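Local coordinates for RagB/SusD domain protein (Flavobacterium johnsoniae, PDB 5J5U) that binds chitin as a SusD-like protein of a polysaccharide utilization locus, probably holding chitin chains or fragments at the outer membrane for uptake, at residues S42-H48 and S415-Y419; F260-L264 and P428-P432. All coordinates share one frame; numbering follows the deposited sequence.

Interaction 1: residues S42-H48 and S415-Y419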
loop_
_atom_site.group_PDB
_atom_site.type_symbol
_atom_site.label_atom_id
_atom_site.label_comp_id
_atom_site.label_asym_id
_atom_site.label_seq_id
_atom_site.Cartn_x
_atom_site.Cartn_y
_atom_site.Cartn_z
ATOM N N SER A 42 6.817 5.501 4.375
ATOM C CA SER A 42 5.421 5.044 4.644
ATOM C C SER A 42 5.390 4.084 5.824
ATOM O O SER A 42 4.598 4.261 6.753
ATOM C CB SER A 42 4.778 4.359 3.425
ATOM O OG SER A 42 4.502 5.283 2.395
ATOM N N GLY A 43 6.293 3.097 5.774
ATOM C CA GLY A 43 6.431 2.088 6.801
ATOM C C GLY A 43 6.763 2.620 8.180
ATOM O O GLY A 43 6.273 2.087 9.177
ATOM N N GLY A 44 7.600 3.646 8.259
ATOM C CA GLY A 44 7.872 4.248 9.547
ATOM C C GLY A 44 6.743 5.165 10.018
ATOM O O GLY A 44 6.420 5.197 11.208
ATOM N N PHE A 45 6.142 5.911 9.085
ATOM C CA PHE A 45 5.065 6.855 9.410
ATOM C C PHE A 45 3.887 6.104 10.051
ATOM O O PHE A 45 3.311 6.558 11.033
ATOM C CB PHE A 45 4.542 7.608 8.169
ATOM C CG PHE A 45 5.512 8.575 7.546
ATOM C CD1 PHE A 45 6.700 8.924 8.172
ATOM C CD2 PHE A 45 5.207 9.159 6.318
ATOM C CE1 PHE A 45 7.580 9.820 7.583
ATOM C CE2 PHE A 45 6.083 10.057 5.709
ATOM C CZ PHE A 45 7.269 10.392 6.347
ATOM N N VAL A 46 3.518 4.967 9.472
ATOM C CA VAL A 46 2.317 4.282 9.933
ATOM C C VAL A 46 2.697 3.162 10.945
ATOM O O VAL A 46 1.859 2.387 11.368
ATOM C CB VAL A 46 1.505 3.748 8.717
ATOM C CG1 VAL A 46 2.026 2.362 8.250
ATOM C CG2 VAL A 46 0.029 3.714 9.026
ATOM N N GLN A 47 3.966 3.154 11.364
ATOM C CA GLN A 47 4.455 2.299 12.428
ATOM C C GLN A 47 4.202 0.815 12.146
ATOM O O GLN A 47 3.831 0.038 13.034
ATOM C CB GLN A 47 3.839 2.732 13.754
ATOM C CG GLN A 47 4.118 4.193 14.070
ATOM C CD GLN A 47 3.699 4.625 15.503
ATOM O OE1 GLN A 47 2.816 4.021 16.126
ATOM N NE2 GLN A 47 4.331 5.688 16.007
ATOM N N HIS A 48 4.400 0.434 10.888
ATOM C CA HIS A 48 4.543 -0.954 10.532
ATOM C C HIS A 48 5.889 -1.486 11.079
ATOM O O HIS A 48 5.971 -2.629 11.546
ATOM C CB HIS A 48 4.492 -1.126 9.014
ATOM C CG HIS A 48 3.107 -1.291 8.470
ATOM N ND1 HIS A 48 2.835 -1.272 7.117
ATOM C CD2 HIS A 48 1.919 -1.463 9.088
ATOM C CE1 HIS A 48 1.536 -1.439 6.930
ATOM N NE2 HIS A 48 0.959 -1.550 8.112
ATOM N N SER A 415 3.089 -0.529 2.408
ATOM C CA SER A 415 2.908 0.516 3.391
ATOM C C SER A 415 2.382 1.822 2.815
ATOM O O SER A 415 1.831 2.629 3.566
ATOM C CB SER A 415 4.219 0.782 4.140
ATOM O OG SER A 415 4.572 -0.345 4.913
ATOM N N ILE A 416 2.557 2.038 1.515
ATOM C CA ILE A 416 2.019 3.229 0.878
ATOM C C ILE A 416 0.489 3.278 1.084
ATOM O O ILE A 416 -0.059 4.329 1.450
ATOM C CB ILE A 416 2.368 3.273 -0.616
ATOM C CG1 ILE A 416 3.859 3.519 -0.806
ATOM C CG2 ILE A 416 1.572 4.378 -1.349
ATOM C CD1 ILE A 416 4.284 3.521 -2.278
ATOM N N GLU A 417 -0.186 2.139 0.882
ATOM C CA GLU A 417 -1.647 2.062 1.038
ATOM C C GLU A 417 -2.103 2.223 2.487
ATOM O O GLU A 417 -3.078 2.883 2.761
ATOM C CB GLU A 417 -2.184 0.744 0.483
ATOM C CG GLU A 417 -2.041 0.625 -1.009
ATOM C CD GLU A 417 -2.462 1.895 -1.715
ATOM O OE1 GLU A 417 -3.609 2.341 -1.480
ATOM O OE2 GLU A 417 -1.652 2.446 -2.496
ATOM N N ALA A 418 -1.384 1.608 3.407
ATOM C CA ALA A 418 -1.673 1.775 4.811
ATOM C C ALA A 418 -1.499 3.230 5.228
ATOM O O ALA A 418 -2.285 3.734 6.007
ATOM C CB ALA A 418 -0.782 0.893 5.633
ATOM N N TYR A 419 -0.444 3.876 4.753
ATOM C CA TYR A 419 -0.164 5.299 5.029
ATOM C C TYR A 419 -1.304 6.167 4.522
ATOM O O TYR A 419 -1.746 7.075 5.219
ATOM C CB TYR A 419 1.170 5.728 4.396
ATOM C CG TYR A 419 1.521 7.215 4.489
ATOM C CD1 TYR A 419 1.443 7.923 5.701
ATOM C CD2 TYR A 419 1.983 7.898 3.370
ATOM C CE1 TYR A 419 1.786 9.280 5.779
ATOM C CE2 TYR A 419 2.334 9.254 3.430
ATOM C CZ TYR A 419 2.222 9.952 4.625
ATOM O OH TYR A 419 2.579 11.299 4.630
#
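His48 and Ser415 make the polar link between the two segments: His48 ND1 lies 3.0 Å from Ser415 OG, which sits at the edge of the imidazole and in its plane, and the bond is fairly straight at 162°. Either atom could be the donor. The far nitrogen, His48 NE2, bonds to Trp408 O, so the ring is gripped at both nitrogens and its rotation is fixed. One flat side is packed as well, by Val46 CG1 of the same segment, which sits over the ring centre.

Close backbone packing comes next. Gly43 and Ser415 bring their CA atoms to 5.1 Å, and Ser42 CB rests 3.4 Å from Ser415 O. Ser42 OG passes over Ile416 CA but spends its polarity within its own helix, on Thr37 O.

Apolar and aromatic contacts fill the rest. Ala418 CB touches His48 CE1 at 3.5 Å. Val46 CG1 packs on Ala418 CB at 4.1 Å, while its CG2 lies against the Ala418 carbonyl. With CG anti to the backbone N (chi1 174°), the Tyr419 ring swings over to Phe45, whose CD2 stands above one face, offset toward the rim and 3.5 Å from Tyr419 CE1. The two ring planes are inclined at 59°. Tyr419 OH is tied down by Pro445 O.

All of this is buried where helix 31-45 ends and helix 415-425 begins. The former closes in a Schellman motif, with Gln47 at positive phi as C-prime and weak bonds from His48 N to Gly43 O and from Gln47 N to Gly44 O; the turn delivers His48 to the first turn of the partner helix, inside the largely helical SusD-like fold.

Interaction 2: residues F260-L264 and P428-P432; sequences FSSLL and PHLLP
Leu263 and Leu431 form the close-packed centre of this small apolar contact, in which no hydrogen bond crosses between the segments. Their side chains run past each other in opposite directions, Leu263 CB meeting Leu431 CD1 at 4.0 Å while Leu263 CD1 lies 4.2 Å from Leu431 CG. The nearest approach is made beside them, where Ser262 OG comes within 3.5 Å of Leu431 CD1, a hydroxyl against a methyl that adds no polar bond. Because Leu263 CG is anti to the backbone N (chi1 -177°), both of its methyls extend toward the loop segment 428-432. Both methyls, CD1 and CD2, lie 3.9 Å from His429 O, and CD2 also touches Leu430 CD2 at 3.7 Å, methyl to methyl, with the two leucines crossing at about a right angle. Leu263 is thus set against the backbone carbonyl of one residue and the side chains of the next two. It also touches Gln47 and Trp408.

Toward solvent the packing thins out. His429 is exposed, and its imidazole leads away from the helix to lie against the ring of Tyr427, so the residue contributes mainly its backbone here. The buried surface is modest, 202 Å² over both sides, and none of the touching residues is fully buried.

The helical side is fixed at its start by Ser261, the N-cap of helix 262-270, whose OG accepts a weak bond from Leu264 N at 3.3 Å. Just before it, strand 259-260 pairs antiparallel with strand 49-50. Pro428, which follows a cis peptide bond, rests on Thr405 and Trp408, so helix 399-410 backs both segments, while the loop itself leads from helix 415-425 toward helix 452-457.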
loop_
_atom_site.group_PDB
_atom_site.type_symbol
_atom_site.label_atom_id
_atom_site.label_comp_id
_atom_site.label_asym_id
_atom_site.label_seq_id
_atom_site.Cartn_x
_atom_site.Cartn_y
_atom_site.Cartn_z
ATOM N N PHE A 260 9.148 -5.611 13.358
ATOM C CA PHE A 260 7.796 -5.071 13.388
ATOM C C PHE A 260 7.659 -4.148 14.587
ATOM O O PHE A 260 8.377 -4.284 15.585
ATOM C CB PHE A 260 6.741 -6.196 13.425
ATOM C CG PHE A 260 6.758 -7.068 12.199
ATOM C CD1 PHE A 260 6.684 -6.504 10.937
ATOM C CD2 PHE A 260 6.847 -8.450 12.303
ATOM C CE1 PHE A 260 6.704 -7.282 9.799
ATOM C CE2 PHE A 260 6.857 -9.242 11.159
ATOM C CZ PHE A 260 6.788 -8.653 9.904
ATOM N N SER A 261 6.777 -3.169 14.491
ATOM C CA SER A 261 6.651 -2.221 15.588
ATOM C C SER A 261 5.920 -2.840 16.783
ATOM O O SER A 261 5.160 -3.795 16.626
ATOM C CB SER A 261 5.929 -0.968 15.113
ATOM O OG SER A 261 4.544 -1.214 14.972
ATOM N N SER A 262 6.139 -2.292 17.971
ATOM C CA SER A 262 5.419 -2.754 19.157
ATOM C C SER A 262 3.898 -2.621 18.976
ATOM O O SER A 262 3.133 -3.425 19.484
ATOM C CB SER A 262 5.886 -1.988 20.403
ATOM O OG SER A 262 5.692 -0.583 20.263
ATOM N N LEU A 263 3.457 -1.599 18.249
ATOM C CA LEU A 263 2.029 -1.415 18.001
ATOM C C LEU A 263 1.416 -2.644 17.279
ATOM O O LEU A 263 0.376 -3.192 17.697
ATOM C CB LEU A 263 1.807 -0.137 17.193
ATOM C CG LEU A 263 0.360 0.274 16.900
ATOM C CD1 LEU A 263 -0.389 0.683 18.177
ATOM C CD2 LEU A 263 0.331 1.389 15.845
ATOM N N LEU A 264 2.061 -3.079 16.203
ATOM C CA LEU A 264 1.558 -4.215 15.454
ATOM C C LEU A 264 1.665 -5.508 16.264
ATOM O O LEU A 264 0.695 -6.235 16.394
ATOM C CB LEU A 264 2.308 -4.364 14.129
ATOM C CG LEU A 264 1.943 -5.527 13.199
ATOM C CD1 LEU A 264 0.497 -5.406 12.800
ATOM C CD2 LEU A 264 2.821 -5.493 11.967
ATOM N N PRO A 428 -5.235 3.045 12.256
ATOM C CA PRO A 428 -5.309 2.906 13.714
ATOM C C PRO A 428 -4.643 4.066 14.404
ATOM O O PRO A 428 -3.891 4.784 13.752
ATOM C CB PRO A 428 -4.540 1.619 13.984
ATOM C CG PRO A 428 -3.564 1.531 12.845
ATOM C CD PRO A 428 -4.343 2.036 11.660
ATOM N N HIS A 429 -4.956 4.271 15.678
ATOM C CA HIS A 429 -4.282 5.262 16.480
ATOM C C HIS A 429 -2.852 4.821 16.690
ATOM O O HIS A 429 -2.592 3.706 17.121
ATOM C CB HIS A 429 -5.004 5.466 17.809
ATOM C CG HIS A 429 -6.341 6.116 17.659
ATOM N ND1 HIS A 429 -7.204 6.305 18.715
ATOM C CD2 HIS A 429 -6.969 6.613 16.567
ATOM C CE1 HIS A 429 -8.308 6.887 18.281
ATOM N NE2 HIS A 429 -8.190 7.084 16.980
ATOM N N LEU A 430 -1.924 5.714 16.385
ATOM C CA LEU A 430 -0.519 5.375 16.406
ATOM C C LEU A 430 0.054 5.781 17.733
ATOM O O LEU A 430 -0.521 6.585 18.434
ATOM C CB LEU A 430 0.252 6.053 15.246
ATOM C CG LEU A 430 -0.200 5.718 13.803
ATOM C CD1 LEU A 430 0.683 6.419 12.745
ATOM C CD2 LEU A 430 -0.272 4.191 13.558
ATOM N N LEU A 431 1.172 5.175 18.090
ATOM C CA LEU A 431 1.902 5.562 19.273
ATOM C C LEU A 431 2.498 6.914 19.025
ATOM O O LEU A 431 3.009 7.172 17.944
ATOM C CB LEU A 431 2.996 4.538 19.585
ATOM C CG LEU A 431 2.403 3.202 20.036
ATOM C CD1 LEU A 431 3.447 2.084 20.142
ATOM C CD2 LEU A 431 1.725 3.454 21.383
ATOM N N PRO A 432 2.468 7.776 20.043
ATOM C CA PRO A 432 2.989 9.137 19.897
ATOM C C PRO A 432 4.507 9.116 19.775
ATOM O O PRO A 432 5.169 8.312 20.410
ATOM C CB PRO A 432 2.520 9.830 21.177
ATOM C CG PRO A 432 2.405 8.706 22.167
ATOM C CD PRO A 432 1.920 7.523 21.386
#

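In the fold
Gln47 joins the two contacts, whose centres are 10 Å apart. Interaction 1 places it at the helix-ending turn, and its side-chain amide and its backbone carbonyl both face interaction 2. Gln47 NE2 is 2.8 Å from Leu431 O, a probable hydrogen bond; Gln47 O lies unusually close to Ser261 OG, so that bond is doubtful in detail. The tie to 260-264 rests instead on backbone bonding of His48 with Ser261 and on Leu263 packing against Gln47. Trp408 is a second shared element, bonding to Val46 and His48 and packing against Leu263 and Pro428. Burial falls from interaction 1, about 8 Å from the chain centre, to interaction 2, about 17 Å from it (centre to centre).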